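Local atomic coordinates of CCMAN5 (Cellulosimicrobium cellulans, PDB entry 2XSG), a protein that hydrolyses alpha-mannosidic linkages as a calcium-binding glycoside hydrolase of family 92, and enables mannose-6-phosphate modification of yeast-produced lysosomal enzymes. Residues Thr142-His147 with Val268-Leu273; Tyr203-Thr208 with Glu260-Asp265; Leu606-Ala611 with Ala718-Ser723; Asp712-Asp717 with Phe749-Gln754. One frame throughout, in Å; residues are numbered along the deposited sequence.

Interaction 1 (Thr142-His147 with Val268-Leu273)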
loop_
_atom_site.group_PDB
_atom_site.type_symbol
_atom_site.label_atom_id
_atom_site.label_comp_id
_atom_site.label_asym_id
_atom_site.label_seq_id
_atom_site.Cartn_x
_atom_site.Cartn_y
_atom_site.Cartn_z
ATOM N N THR A 142 3.777 17.822 1.176
ATOM C CA THR A 142 4.299 16.653 1.900
ATOM C C THR A 142 3.757 16.573 3.328
ATOM O O THR A 142 3.235 15.521 3.753
ATOM C CB THR A 142 5.869 16.652 1.933
ATOM O OG1 THR A 142 6.379 16.735 0.598
ATOM C CG2 THR A 142 6.433 15.398 2.595
ATOM N N ARG A 143 3.872 17.683 4.061
ATOM C CA ARG A 143 3.542 17.692 5.489
ATOM C C ARG A 143 2.292 18.512 5.802
ATOM O O ARG A 143 1.877 18.568 6.959
ATOM C CB ARG A 143 4.730 18.222 6.315
ATOM C CG ARG A 143 6.021 17.424 6.143
ATOM C CD ARG A 143 7.276 18.146 6.669
ATOM N NE ARG A 143 8.461 17.370 6.300
ATOM C CZ ARG A 143 9.064 17.386 5.120
ATOM N NH1 ARG A 143 10.115 16.599 4.919
ATOM N NH2 ARG A 143 8.640 18.191 4.142
ATOM N N SER A 144 1.690 19.135 4.783
ATOM C CA SER A 144 0.666 20.149 5.021
ATOM C C SER A 144 -0.623 19.925 4.247
ATOM O O SER A 144 -0.614 19.422 3.122
ATOM C CB SER A 144 1.173 21.545 4.647
ATOM O OG SER A 144 2.347 21.888 5.343
ATOM N N GLY A 145 -1.726 20.335 4.860
ATOM C CA GLY A 145 -3.002 20.394 4.184
ATOM C C GLY A 145 -3.502 21.817 4.192
ATOM O O GLY A 145 -3.514 22.468 5.246
ATOM N N VAL A 146 -3.906 22.312 3.024
ATOM C CA VAL A 146 -4.443 23.667 2.936
ATOM C C VAL A 146 -5.876 23.615 2.498
ATOM O O VAL A 146 -6.248 22.748 1.689
ATOM C CB VAL A 146 -3.610 24.635 2.034
ATOM C CG1 VAL A 146 -2.239 24.796 2.619
ATOM C CG2 VAL A 146 -3.536 24.151 0.566
ATOM N N HIS A 147 -6.655 24.540 3.060
ATOM C CA HIS A 147 -8.098 24.657 2.855
ATOM C C HIS A 147 -8.455 26.057 2.342
ATOM O O HIS A 147 -7.920 27.075 2.839
ATOM C CB HIS A 147 -8.837 24.480 4.177
ATOM C CG HIS A 147 -8.559 23.186 4.877
ATOM N ND1 HIS A 147 -9.560 22.300 5.221
ATOM C CD2 HIS A 147 -7.403 22.647 5.335
ATOM C CE1 HIS A 147 -9.031 21.256 5.831
ATOM N NE2 HIS A 147 -7.725 21.440 5.916
ATOM N N VAL A 268 8.655 26.661 6.031
ATOM C CA VAL A 268 9.503 26.157 4.941
ATOM C C VAL A 268 8.665 25.717 3.747
ATOM O O VAL A 268 8.896 26.160 2.638
ATOM C CB VAL A 268 10.473 25.020 5.407
ATOM C CG1 VAL A 268 11.144 24.342 4.204
ATOM C CG2 VAL A 268 11.554 25.589 6.343
ATOM N N GLU A 269 7.655 24.898 4.006
ATOM C CA GLU A 269 6.835 24.283 2.974
ATOM C C GLU A 269 5.901 25.253 2.250
ATOM O O GLU A 269 5.773 25.209 1.021
ATOM C CB GLU A 269 5.992 23.178 3.619
ATOM C CG GLU A 269 5.746 22.018 2.735
ATOM C CD GLU A 269 5.397 20.754 3.507
ATOM O OE1 GLU A 269 4.288 20.704 4.092
ATOM O OE2 GLU A 269 6.222 19.812 3.484
ATOM N N LEU A 270 5.245 26.118 3.024
ATOM C CA LEU A 270 4.175 26.961 2.514
ATOM C C LEU A 270 4.546 28.443 2.377
ATOM O O LEU A 270 4.000 29.139 1.511
ATOM C CB LEU A 270 2.931 26.830 3.397
ATOM C CG LEU A 270 2.403 25.416 3.655
ATOM C CD1 LEU A 270 1.125 25.501 4.473
ATOM C CD2 LEU A 270 2.195 24.606 2.378
ATOM N N GLY A 271 5.453 28.914 3.224
ATOM C CA GLY A 271 5.829 30.328 3.294
ATOM C C GLY A 271 4.614 31.227 3.168
ATOM O O GLY A 271 3.625 31.036 3.878
ATOM N N ASP A 272 4.687 32.189 2.243
ATOM C CA ASP A 272 3.556 33.084 1.935
ATOM C C ASP A 272 2.899 32.730 0.601
ATOM O O ASP A 272 2.153 33.529 0.031
ATOM C CB ASP A 272 3.999 34.561 1.921
ATOM C CG ASP A 272 4.606 35.016 3.244
ATOM O OD1 ASP A 272 3.980 34.847 4.314
ATOM O OD2 ASP A 272 5.722 35.564 3.210
ATOM N N LEU A 273 3.172 31.529 0.102
ATOM C CA LEU A 273 2.520 31.053 -1.109
ATOM C C LEU A 273 1.013 31.009 -0.949
ATOM O O LEU A 273 0.491 30.752 0.137
ATOM C CB LEU A 273 3.051 29.675 -1.531
ATOM C CG LEU A 273 4.569 29.500 -1.716
ATOM C CD1 LEU A 273 4.880 28.059 -2.015
ATOM C CD2 LEU A 273 5.174 30.437 -2.779
#

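Interaction 2 (Tyr203-Thr208 with Glu260-Asp265)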
loop_
_atom_site.group_PDB
_atom_site.type_symbol
_atom_site.label_atom_id
_atom_site.label_comp_id
_atom_site.label_asym_id
_atom_site.label_seq_id
_atom_site.Cartn_x
_atom_site.Cartn_y
_atom_site.Cartn_z
ATOM N N TYR A 203 2.294 15.602 15.949
ATOM C CA TYR A 203 2.085 16.982 16.392
ATOM C C TYR A 203 1.546 17.805 15.236
ATOM O O TYR A 203 1.811 17.498 14.066
ATOM C CB TYR A 203 3.381 17.585 16.969
ATOM C CG TYR A 203 3.897 16.772 18.124
ATOM C CD1 TYR A 203 4.777 15.714 17.910
ATOM C CD2 TYR A 203 3.466 17.017 19.424
ATOM C CE1 TYR A 203 5.245 14.934 18.949
ATOM C CE2 TYR A 203 3.924 16.217 20.503
ATOM C CZ TYR A 203 4.817 15.185 20.246
ATOM O OH TYR A 203 5.299 14.402 21.277
ATOM N N TYR A 204 0.759 18.830 15.553
ATOM C CA TYR A 204 0.161 19.641 14.493
ATOM C C TYR A 204 0.224 21.144 14.818
ATOM O O TYR A 204 0.285 21.535 15.971
ATOM C CB TYR A 204 -1.293 19.187 14.212
ATOM C CG TYR A 204 -2.218 19.541 15.354
ATOM C CD1 TYR A 204 -2.907 20.754 15.361
ATOM C CD2 TYR A 204 -2.352 18.693 16.463
ATOM C CE1 TYR A 204 -3.726 21.105 16.418
ATOM C CE2 TYR A 204 -3.165 19.043 17.542
ATOM C CZ TYR A 204 -3.841 20.251 17.510
ATOM O OH TYR A 204 -4.649 20.612 18.554
ATOM N N THR A 205 0.194 21.970 13.772
ATOM C CA THR A 205 -0.083 23.395 13.887
ATOM C C THR A 205 -1.084 23.747 12.781
ATOM O O THR A 205 -0.981 23.232 11.672
ATOM C CB THR A 205 1.208 24.265 13.762
ATOM O OG1 THR A 205 0.864 25.648 13.918
ATOM C CG2 THR A 205 1.868 24.078 12.389
ATOM N N ALA A 206 -2.088 24.558 13.110
ATOM C CA ALA A 206 -3.098 24.989 12.125
ATOM C C ALA A 206 -3.335 26.461 12.345
ATOM O O ALA A 206 -3.671 26.873 13.456
ATOM C CB ALA A 206 -4.406 24.201 12.298
ATOM N N ARG A 207 -3.123 27.267 11.316
ATOM C CA ARG A 207 -3.402 28.692 11.423
ATOM C C ARG A 207 -4.518 29.057 10.456
ATOM O O ARG A 207 -4.623 28.460 9.383
ATOM C CB ARG A 207 -2.151 29.518 11.106
ATOM C CG ARG A 207 -1.652 29.376 9.652
ATOM C CD ARG A 207 -0.369 30.180 9.408
ATOM N NE ARG A 207 -0.240 30.488 7.991
ATOM C CZ ARG A 207 0.837 30.999 7.406
ATOM N NH1 ARG A 207 1.930 31.264 8.117
ATOM N NH2 ARG A 207 0.826 31.240 6.106
ATOM N N THR A 208 -5.351 30.024 10.848
ATOM C CA THR A 208 -6.311 30.630 9.932
ATOM C C THR A 208 -5.565 31.731 9.183
ATOM O O THR A 208 -4.490 32.180 9.621
ATOM C CB THR A 208 -7.547 31.225 10.661
ATOM O OG1 THR A 208 -7.152 32.357 11.436
ATOM C CG2 THR A 208 -8.216 30.184 11.582
ATOM N N GLU A 260 6.647 22.806 17.493
ATOM C CA GLU A 260 7.492 23.836 16.958
ATOM C C GLU A 260 8.156 23.382 15.662
ATOM O O GLU A 260 8.283 24.180 14.728
ATOM C CB GLU A 260 8.503 24.361 17.992
ATOM C CG GLU A 260 9.274 25.625 17.515
ATOM C CD GLU A 260 8.425 26.913 17.408
ATOM O OE1 GLU A 260 7.487 27.132 18.213
ATOM O OE2 GLU A 260 8.714 27.726 16.504
ATOM N N GLN A 261 8.526 22.111 15.572
ATOM C CA GLN A 261 9.010 21.591 14.298
ATOM C C GLN A 261 7.932 21.705 13.196
ATOM O O GLN A 261 8.248 22.066 12.063
ATOM C CB GLN A 261 9.535 20.160 14.424
ATOM C CG GLN A 261 10.188 19.648 13.141
ATOM C CD GLN A 261 11.447 20.427 12.783
ATOM O OE1 GLN A 261 12.439 20.361 13.497
ATOM N NE2 GLN A 261 11.403 21.175 11.682
ATOM N N ALA A 262 6.669 21.442 13.544
ATOM C CA ALA A 262 5.560 21.592 12.589
ATOM C C ALA A 262 5.429 23.048 12.084
ATOM O O ALA A 262 5.184 23.284 10.914
ATOM C CB ALA A 262 4.251 21.105 13.200
ATOM N N ARG A 263 5.609 24.008 12.992
ATOM C CA ARG A 263 5.622 25.438 12.653
ATOM C C ARG A 263 6.737 25.816 11.681
ATOM O O ARG A 263 6.513 26.541 10.709
ATOM C CB ARG A 263 5.732 26.262 13.936
ATOM C CG ARG A 263 4.431 26.321 14.723
ATOM C CD ARG A 263 4.706 26.872 16.110
ATOM N NE ARG A 263 3.506 26.944 16.933
ATOM C CZ ARG A 263 3.502 27.082 18.257
ATOM N NH1 ARG A 263 4.653 27.136 18.931
ATOM N NH2 ARG A 263 2.339 27.156 18.914
ATOM N N ILE A 264 7.938 25.323 11.956
ATOM C CA ILE A 264 9.072 25.511 11.059
ATOM C C ILE A 264 8.778 24.866 9.696
ATOM O O ILE A 264 8.929 25.511 8.654
ATOM C CB ILE A 264 10.337 24.926 11.669
ATOM C CG1 ILE A 264 10.769 25.778 12.870
ATOM C CG2 ILE A 264 11.466 24.776 10.604
ATOM C CD1 ILE A 264 11.752 25.066 13.779
ATOM N N ASP A 265 8.337 23.608 9.714
ATOM C CA ASP A 265 7.976 22.901 8.482
ATOM C C ASP A 265 6.984 23.713 7.672
ATOM O O ASP A 265 7.091 23.785 6.449
ATOM C CB ASP A 265 7.371 21.524 8.791
ATOM C CG ASP A 265 8.375 20.554 9.411
ATOM O OD1 ASP A 265 9.613 20.764 9.283
ATOM O OD2 ASP A 265 7.923 19.571 10.044
#

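Interaction 3 (Leu606-Ala611 with Ala718-Ser723)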
loop_
_atom_site.group_PDB
_atom_site.type_symbol
_atom_site.label_atom_id
_atom_site.label_comp_id
_atom_site.label_asym_id
_atom_site.label_seq_id
_atom_site.Cartn_x
_atom_site.Cartn_y
_atom_site.Cartn_z
ATOM N N LEU A 606 1.673 -19.397 -20.836
ATOM C CA LEU A 606 0.564 -19.390 -19.881
ATOM C C LEU A 606 0.689 -18.257 -18.867
ATOM O O LEU A 606 -0.313 -17.696 -18.433
ATOM C CB LEU A 606 0.416 -20.747 -19.171
ATOM C CG LEU A 606 -0.024 -21.965 -20.016
ATOM C CD1 LEU A 606 -0.035 -23.196 -19.143
ATOM C CD2 LEU A 606 -1.405 -21.760 -20.679
ATOM N N THR A 607 1.920 -17.923 -18.500
ATOM C CA THR A 607 2.202 -16.762 -17.656
ATOM C C THR A 607 1.741 -15.495 -18.382
ATOM O O THR A 607 1.008 -14.672 -17.822
ATOM C CB THR A 607 3.698 -16.719 -17.246
ATOM O OG1 THR A 607 3.907 -17.609 -16.139
ATOM C CG2 THR A 607 4.149 -15.298 -16.826
ATOM N N GLN A 608 2.113 -15.382 -19.652
ATOM C CA GLN A 608 1.697 -14.249 -20.475
ATOM C C GLN A 608 0.185 -14.121 -20.539
ATOM O O GLN A 608 -0.355 -13.030 -20.344
ATOM C CB GLN A 608 2.279 -14.375 -21.882
ATOM C CG GLN A 608 3.791 -14.277 -21.888
ATOM C CD GLN A 608 4.432 -15.129 -22.968
ATOM O OE1 GLN A 608 3.901 -15.264 -24.075
ATOM N NE2 GLN A 608 5.580 -15.702 -22.650
ATOM N N LYS A 609 -0.493 -15.235 -20.800
ATOM C CA LYS A 609 -1.956 -15.246 -20.842
ATOM C C LYS A 609 -2.556 -14.751 -19.535
ATOM O O LYS A 609 -3.398 -13.840 -19.530
ATOM C CB LYS A 609 -2.497 -16.650 -21.148
ATOM C CG LYS A 609 -4.032 -16.693 -21.334
ATOM C CD LYS A 609 -4.614 -18.123 -21.484
ATOM C CE LYS A 609 -4.413 -18.927 -20.195
ATOM N NZ LYS A 609 -5.114 -20.235 -20.216
ATOM N N TRP A 610 -2.126 -15.356 -18.434
ATOM C CA TRP A 610 -2.698 -15.055 -17.124
ATOM C C TRP A 610 -2.391 -13.661 -16.628
ATOM O O TRP A 610 -3.258 -13.025 -16.013
ATOM C CB TRP A 610 -2.293 -16.117 -16.090
ATOM C CG TRP A 610 -3.114 -17.352 -16.288
ATOM C CD1 TRP A 610 -2.686 -18.574 -16.752
ATOM C CD2 TRP A 610 -4.533 -17.464 -16.100
ATOM N NE1 TRP A 610 -3.756 -19.441 -16.830
ATOM C CE2 TRP A 610 -4.895 -18.786 -16.431
ATOM C CE3 TRP A 610 -5.528 -16.579 -15.644
ATOM C CZ2 TRP A 610 -6.209 -19.243 -16.337
ATOM C CZ3 TRP A 610 -6.837 -17.032 -15.557
ATOM C CH2 TRP A 610 -7.164 -18.353 -15.899
ATOM N N ALA A 611 -1.174 -13.184 -16.901
ATOM C CA ALA A 611 -0.802 -11.800 -16.581
ATOM C C ALA A 611 -1.704 -10.805 -17.312
ATOM O O ALA A 611 -2.294 -9.919 -16.686
ATOM C CB ALA A 611 0.662 -11.533 -16.891
ATOM N N ALA A 718 -3.223 -9.720 -28.943
ATOM C CA ALA A 718 -1.830 -10.104 -29.145
ATOM C C ALA A 718 -1.020 -9.884 -27.869
ATOM O O ALA A 718 -0.259 -8.924 -27.751
ATOM C CB ALA A 718 -1.213 -9.354 -30.340
ATOM N N PHE A 719 -1.177 -10.805 -26.924
ATOM C CA PHE A 719 -0.542 -10.677 -25.613
ATOM C C PHE A 719 0.499 -11.774 -25.337
ATOM O O PHE A 719 0.975 -11.910 -24.213
ATOM C CB PHE A 719 -1.618 -10.635 -24.511
ATOM C CG PHE A 719 -2.605 -11.764 -24.584
ATOM C CD1 PHE A 719 -2.259 -13.038 -24.143
ATOM C CD2 PHE A 719 -3.887 -11.557 -25.105
ATOM C CE1 PHE A 719 -3.171 -14.092 -24.221
ATOM C CE2 PHE A 719 -4.801 -12.595 -25.177
ATOM C CZ PHE A 719 -4.443 -13.870 -24.739
ATOM N N TYR A 720 0.823 -12.572 -26.357
ATOM C CA TYR A 720 1.829 -13.645 -26.237
ATOM C C TYR A 720 3.119 -13.174 -26.875
ATOM O O TYR A 720 3.103 -12.570 -27.956
ATOM C CB TYR A 720 1.394 -14.921 -26.965
ATOM C CG TYR A 720 0.195 -15.666 -26.394
ATOM C CD1 TYR A 720 0.309 -16.403 -25.222
ATOM C CD2 TYR A 720 -1.033 -15.656 -27.049
ATOM C CE1 TYR A 720 -0.756 -17.081 -24.703
ATOM C CE2 TYR A 720 -2.131 -16.348 -26.531
ATOM C CZ TYR A 720 -1.970 -17.072 -25.356
ATOM O OH TYR A 720 -3.022 -17.770 -24.806
ATOM N N VAL A 721 4.242 -13.453 -26.213
ATOM C CA VAL A 721 5.560 -13.126 -26.757
ATOM C C VAL A 721 5.922 -14.144 -27.838
ATOM O O VAL A 721 5.755 -15.331 -27.631
ATOM C CB VAL A 721 6.631 -13.072 -25.654
ATOM C CG1 VAL A 721 8.019 -12.852 -26.247
ATOM C CG2 VAL A 721 6.281 -11.971 -24.639
ATOM N N GLN A 722 6.360 -13.661 -29.005
ATOM C CA GLN A 722 6.758 -14.536 -30.120
ATOM C C GLN A 722 8.271 -14.658 -30.201
ATOM O O GLN A 722 8.792 -15.690 -30.600
ATOM C CB GLN A 722 6.230 -13.998 -31.458
ATOM C CG GLN A 722 4.747 -13.695 -31.459
ATOM C CD GLN A 722 3.878 -14.922 -31.138
ATOM O OE1 GLN A 722 3.147 -14.945 -30.132
ATOM N NE2 GLN A 722 3.944 -15.932 -31.993
ATOM N N SER A 723 8.963 -13.577 -29.854
ATOM C CA SER A 723 10.418 -13.535 -29.859
ATOM C C SER A 723 10.821 -12.293 -29.092
ATOM O O SER A 723 9.964 -11.447 -28.798
ATOM C CB SER A 723 10.971 -13.484 -31.290
ATOM O OG SER A 723 10.868 -12.175 -31.812
HETATM O O HOH W 1 4.170 -17.152 -26.037
#

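Interaction 4 (Asp712-Asp717 with Phe749-Gln754)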
loop_
_atom_site.group_PDB
_atom_site.type_symbol
_atom_site.label_atom_id
_atom_site.label_comp_id
_atom_site.label_asym_id
_atom_site.label_seq_id
_atom_site.Cartn_x
_atom_site.Cartn_y
_atom_site.Cartn_z
ATOM N N ASP A 712 6.134 -4.992 -29.621
ATOM C CA ASP A 712 5.791 -4.676 -30.996
ATOM C C ASP A 712 4.572 -5.467 -31.428
ATOM O O ASP A 712 4.531 -6.675 -31.282
ATOM C CB ASP A 712 6.995 -4.921 -31.903
ATOM C CG ASP A 712 8.046 -3.835 -31.756
ATOM O OD1 ASP A 712 9.107 -4.073 -31.120
ATOM O OD2 ASP A 712 7.791 -2.715 -32.262
ATOM N N GLY A 713 3.551 -4.768 -31.910
ATOM C CA GLY A 713 2.303 -5.428 -32.272
ATOM C C GLY A 713 1.393 -5.862 -31.123
ATOM O O GLY A 713 0.424 -6.560 -31.360
ATOM N N VAL A 714 1.668 -5.445 -29.889
ATOM C CA VAL A 714 0.780 -5.780 -28.757
ATOM C C VAL A 714 -0.642 -5.262 -28.995
ATOM O O VAL A 714 -0.828 -4.167 -29.514
ATOM C CB VAL A 714 1.309 -5.233 -27.399
ATOM C CG1 VAL A 714 1.179 -3.707 -27.323
ATOM C CG2 VAL A 714 0.591 -5.903 -26.214
ATOM N N SER A 715 -1.635 -6.050 -28.610
ATOM C CA SER A 715 -3.028 -5.614 -28.662
ATOM C C SER A 715 -3.775 -6.344 -27.575
ATOM O O SER A 715 -3.160 -7.117 -26.822
ATOM C CB SER A 715 -3.643 -5.952 -30.027
ATOM O OG SER A 715 -3.934 -7.323 -30.080
ATOM N N GLU A 716 -5.088 -6.127 -27.499
ATOM C CA GLU A 716 -5.936 -6.867 -26.568
ATOM C C GLU A 716 -5.907 -8.360 -26.855
ATOM O O GLU A 716 -6.149 -9.170 -25.974
ATOM C CB GLU A 716 -7.376 -6.330 -26.565
ATOM C CG GLU A 716 -7.530 -5.030 -25.786
ATOM C CD GLU A 716 -8.977 -4.527 -25.735
ATOM O OE1 GLU A 716 -9.717 -4.689 -26.724
ATOM O OE2 GLU A 716 -9.362 -3.949 -24.704
ATOM N N ASP A 717 -5.580 -8.721 -28.089
ATOM C CA ASP A 717 -5.572 -10.113 -28.502
ATOM C C ASP A 717 -4.146 -10.618 -28.631
ATOM O O ASP A 717 -3.889 -11.809 -28.465
ATOM C CB ASP A 717 -6.298 -10.282 -29.845
ATOM C CG ASP A 717 -7.797 -10.019 -29.750
ATOM O OD1 ASP A 717 -8.469 -10.602 -28.876
ATOM O OD2 ASP A 717 -8.308 -9.238 -30.583
ATOM N N PHE A 749 10.084 -6.832 -27.257
ATOM C CA PHE A 749 9.313 -8.037 -27.527
ATOM C C PHE A 749 8.540 -7.953 -28.844
ATOM O O PHE A 749 8.106 -6.878 -29.238
ATOM C CB PHE A 749 8.345 -8.324 -26.381
ATOM C CG PHE A 749 9.020 -8.622 -25.083
ATOM C CD1 PHE A 749 9.690 -9.831 -24.893
ATOM C CD2 PHE A 749 8.986 -7.702 -24.044
ATOM C CE1 PHE A 749 10.319 -10.106 -23.687
ATOM C CE2 PHE A 749 9.613 -7.966 -22.847
ATOM C CZ PHE A 749 10.276 -9.173 -22.656
ATOM N N ARG A 750 8.388 -9.090 -29.515
ATOM C CA ARG A 750 7.486 -9.211 -30.664
ATOM C C ARG A 750 6.259 -9.985 -30.180
ATOM O O ARG A 750 6.373 -11.128 -29.729
ATOM C CB ARG A 750 8.192 -9.940 -31.824
ATOM C CG ARG A 750 7.443 -9.961 -33.173
ATOM C CD ARG A 750 8.247 -10.722 -34.269
ATOM N NE ARG A 750 9.614 -10.197 -34.415
ATOM C CZ ARG A 750 10.559 -10.686 -35.227
ATOM N NH1 ARG A 750 10.325 -11.742 -36.009
ATOM N NH2 ARG A 750 11.761 -10.109 -35.253
ATOM N N MET A 751 5.090 -9.351 -30.242
ATOM C CA MET A 751 3.851 -9.944 -29.714
ATOM C C MET A 751 3.000 -10.567 -30.808
ATOM O O MET A 751 3.116 -10.200 -31.974
ATOM C CB MET A 751 3.042 -8.893 -28.972
ATOM C CG MET A 751 3.830 -8.088 -27.964
ATOM S SD MET A 751 4.559 -9.114 -26.664
ATOM C CE MET A 751 3.157 -9.571 -25.661
ATOM N N GLY A 752 2.137 -11.505 -30.430
ATOM C CA GLY A 752 1.259 -12.179 -31.385
ATOM C C GLY A 752 0.054 -12.774 -30.682
ATOM O O GLY A 752 -0.018 -12.813 -29.450
ATOM N N GLU A 753 -0.890 -13.254 -31.470
ATOM C CA GLU A 753 -2.180 -13.669 -30.957
ATOM C C GLU A 753 -2.212 -15.141 -30.529
ATOM O O GLU A 753 -3.197 -15.591 -29.934
ATOM C CB GLU A 753 -3.273 -13.363 -31.991
ATOM C CG GLU A 753 -3.502 -11.859 -32.164
ATOM C CD GLU A 753 -4.671 -11.515 -33.065
ATOM O OE1 GLU A 753 -5.594 -12.349 -33.202
ATOM O OE2 GLU A 753 -4.675 -10.389 -33.619
ATOM N N GLN A 754 -1.138 -15.874 -30.827
ATOM C CA GLN A 754 -1.043 -17.286 -30.465
ATOM C C GLN A 754 0.128 -17.552 -29.530
ATOM O O GLN A 754 1.134 -16.867 -29.615
ATOM C CB GLN A 754 -0.896 -18.165 -31.722
ATOM C CG GLN A 754 -1.711 -17.721 -32.946
ATOM C CD GLN A 754 -3.202 -17.815 -32.715
ATOM O OE1 GLN A 754 -3.669 -18.652 -31.937
ATOM N NE2 GLN A 754 -3.972 -16.957 -33.404
HETATM O O HOH W 2 -3.789 -8.239 -32.495
HETATM O O HOH W 3 -5.154 -14.048 -28.835
#

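Interaction 1 (Thr142-His147 with Val268-Leu273)
Glu269 brings a charged tip against Arg143 and Ser144. In the salt bridge, Arg143 NH2 lies 3.0 Å from Glu269 OE2, which sits at the edge of the guanidinium group, only 10° out of its plane. The two side chains cross at about a right angle, and the carboxylate plane is turned 37° against the guanidinium. Arg143 NE is bound elsewhere, to the carbonyl oxygen of Thr326.

Neutral donors grip the other oxygen. Glu269 OE1 accepts from the backbone N of Arg143 at 3.0 Å, on its syn side, and from Ser144 OG at 2.6 Å, nearly along the C-O axis; Ser144 OG also bonds Thr253 OG1. This buried carboxylate thus ties the residues at the start of strand 144-150 to helix 259-270, clipping it to the antiparallel sheet of the family 92 N-terminal domain, which belongs to the galactose mutarotase clan.

Apolar contact follows one residue further along. Leu270 CG stands opposite the carbonyl carbon (chi1 -53°), which carries CD1 to 3.9 Å from Val146 CG1, the two side chains sliding past each other in opposite directions. The other branch, CD2, rests against Ser144 CB. From helix 275-290, Phe275 touches Val146 and Ile278 touches Leu270.

Interaction 2 (Tyr203-Thr208 with Glu260-Asp265)
Thr205 is turned so that OG1 points opposite its backbone N (chi1 -179°), which puts CG2 in the tight place between N and the carbonyl carbon and aims it at the helix. There CG2 comes 3.7 Å from Ala262 O and 3.9 Å from Ala262 CB. The small methyl of Ala262 is consistent with the close approach of the two segment axes, 7.0 Å.

Arg263 comes in beside it. Its chain, extended from CG to NE, crosses Thr205 at about a right angle, with Arg263 CG 3.7 Å from Thr205 OG1. At the tip, Arg263 NH1 makes a salt bridge with Glu260 OE1, 2.9 Å away and in the guanidinium plane, while Arg263 NE and Thr205 OG1 both turn to the same carboxylate oxygen, OE2 of Glu186. A leucine in place of Arg263 would probably leave the carboxylates of Glu260 and Glu186 without their positive mate.

No hydrogen bond crosses between the segments themselves. Residues 260-265 of helix 259-270 run at 50° to residues 203-208 of strand 198-208, which lies between strands 185-195 and 248-255; Ser255 of the latter touches Ala262, and Ser188 of the former touches Arg263.

Interaction 3 (Leu606-Ala611 with Ala718-Ser723)
Gln608 OE1 accepts a hydrogen bond from the backbone N of Val721, 2.8 Å away and fairly straight at 158°. The donor stands above the amide's carbonyl plane, 56° out of it, so neither lone pair is used squarely. Water 1 lies 2.7 Å from Gln608 OE1 and can link it to Val721 O, though it has more acceptors near it than protons to give. A leucine in place of Gln608 would probably leave the Val721 N-H without its acceptor and the water with one fewer. The same oxygen lies at the edge of the Tyr720 ring, and the Gln608 side chain crosses that of Val721 at about a right angle. Next to it, Lys609 lies alongside two aromatic rings, pointing the same way as both: its CA is 3.8 Å from Phe719 CE1, and its CD is 3.7 Å from Tyr720 OH.

This packs helix 604-616 against strand 720-726 of a mixed sheet, residues 606-611 and 720-723 running at 141°, closer to antiparallel than to parallel. Right after Val721 the strand carries a classic beta bulge, Gln722 and Ser723 both facing Arg750 of strand 746-752.

Further out, Phe719 CE1 sits over one face of the Tyr720 ring, near its rim. Bent at chi3, Lys609 passes its CE over a face of Trp610, and its NZ forms a salt bridge with Glu573, whose OE2 also receives Trp610 NE1.

Interaction 4 (Asp712-Asp717 with Phe749-Gln754)
Glu753 and Asp717 meet along the length of the glutamate side chain. Starting from the backbone, Glu753 CA makes a CA-H...O contact to Asp717 O, and CB passes 3.9 Å from that same oxygen. CG comes closer, 3.7 Å from Asp717 O. With the chain extended beyond CG, CD is carried out to 3.8 Å from Asp717 CB. OE1 also lies near Asp717 CB. At the tip, Glu753 OE2 accepts from water 2 at 2.6 Å, and this water also bonds Ser715 OG. That hydroxyl oxygen takes the backbone N of Asp717, forming an ST turn that shapes the loop opposite the glutamate. Water 3 donates to both Asp717 O and Glu753 O, a second bridge.

At the other end the pairing is direct. Strands 706-712 and 746-752 run parallel here, and Asp712 straddles Arg750: Asp712 N donates to Phe749 O at 2.8 Å, and Met751 N to Asp712 O at 2.9 Å. Met751 CG then packs 3.9 Å from Val714 CB, where the loop has left the strand; Val721 and Ala711 also touch this methionine.

The contact therefore changes from backbone bonds and buried apolar groups to an exposed, hydrated end. There Asp717 OD2 and Glu753 OE2 lie 4.9 Å apart, like charges that may raise each other's affinity for a proton; the bond water 2 donates to OE2 would probably offset part of the repulsion.

From the N terminus, residues 142-147 open interaction 1, and before 268-273 close it residues 203-208 and 260-265 have already met in interaction 2, a smaller loop within the larger one. Both end on helix 259-270, which is thereby held to two strands of the same N-terminal sheet; their centres are 10 Å apart, and Arg143 touches Asp265. Only later does residue 606 open interaction 3. Residues 712-717 open interaction 4 before 718-723 close the third, and 749-754 close the fourth, so these two cross along the chain. They meet through neighbouring strands 720-726 and 746-752, joining helix 604-616, that sheet and its loop, about 47 Å from interaction 1 between centres.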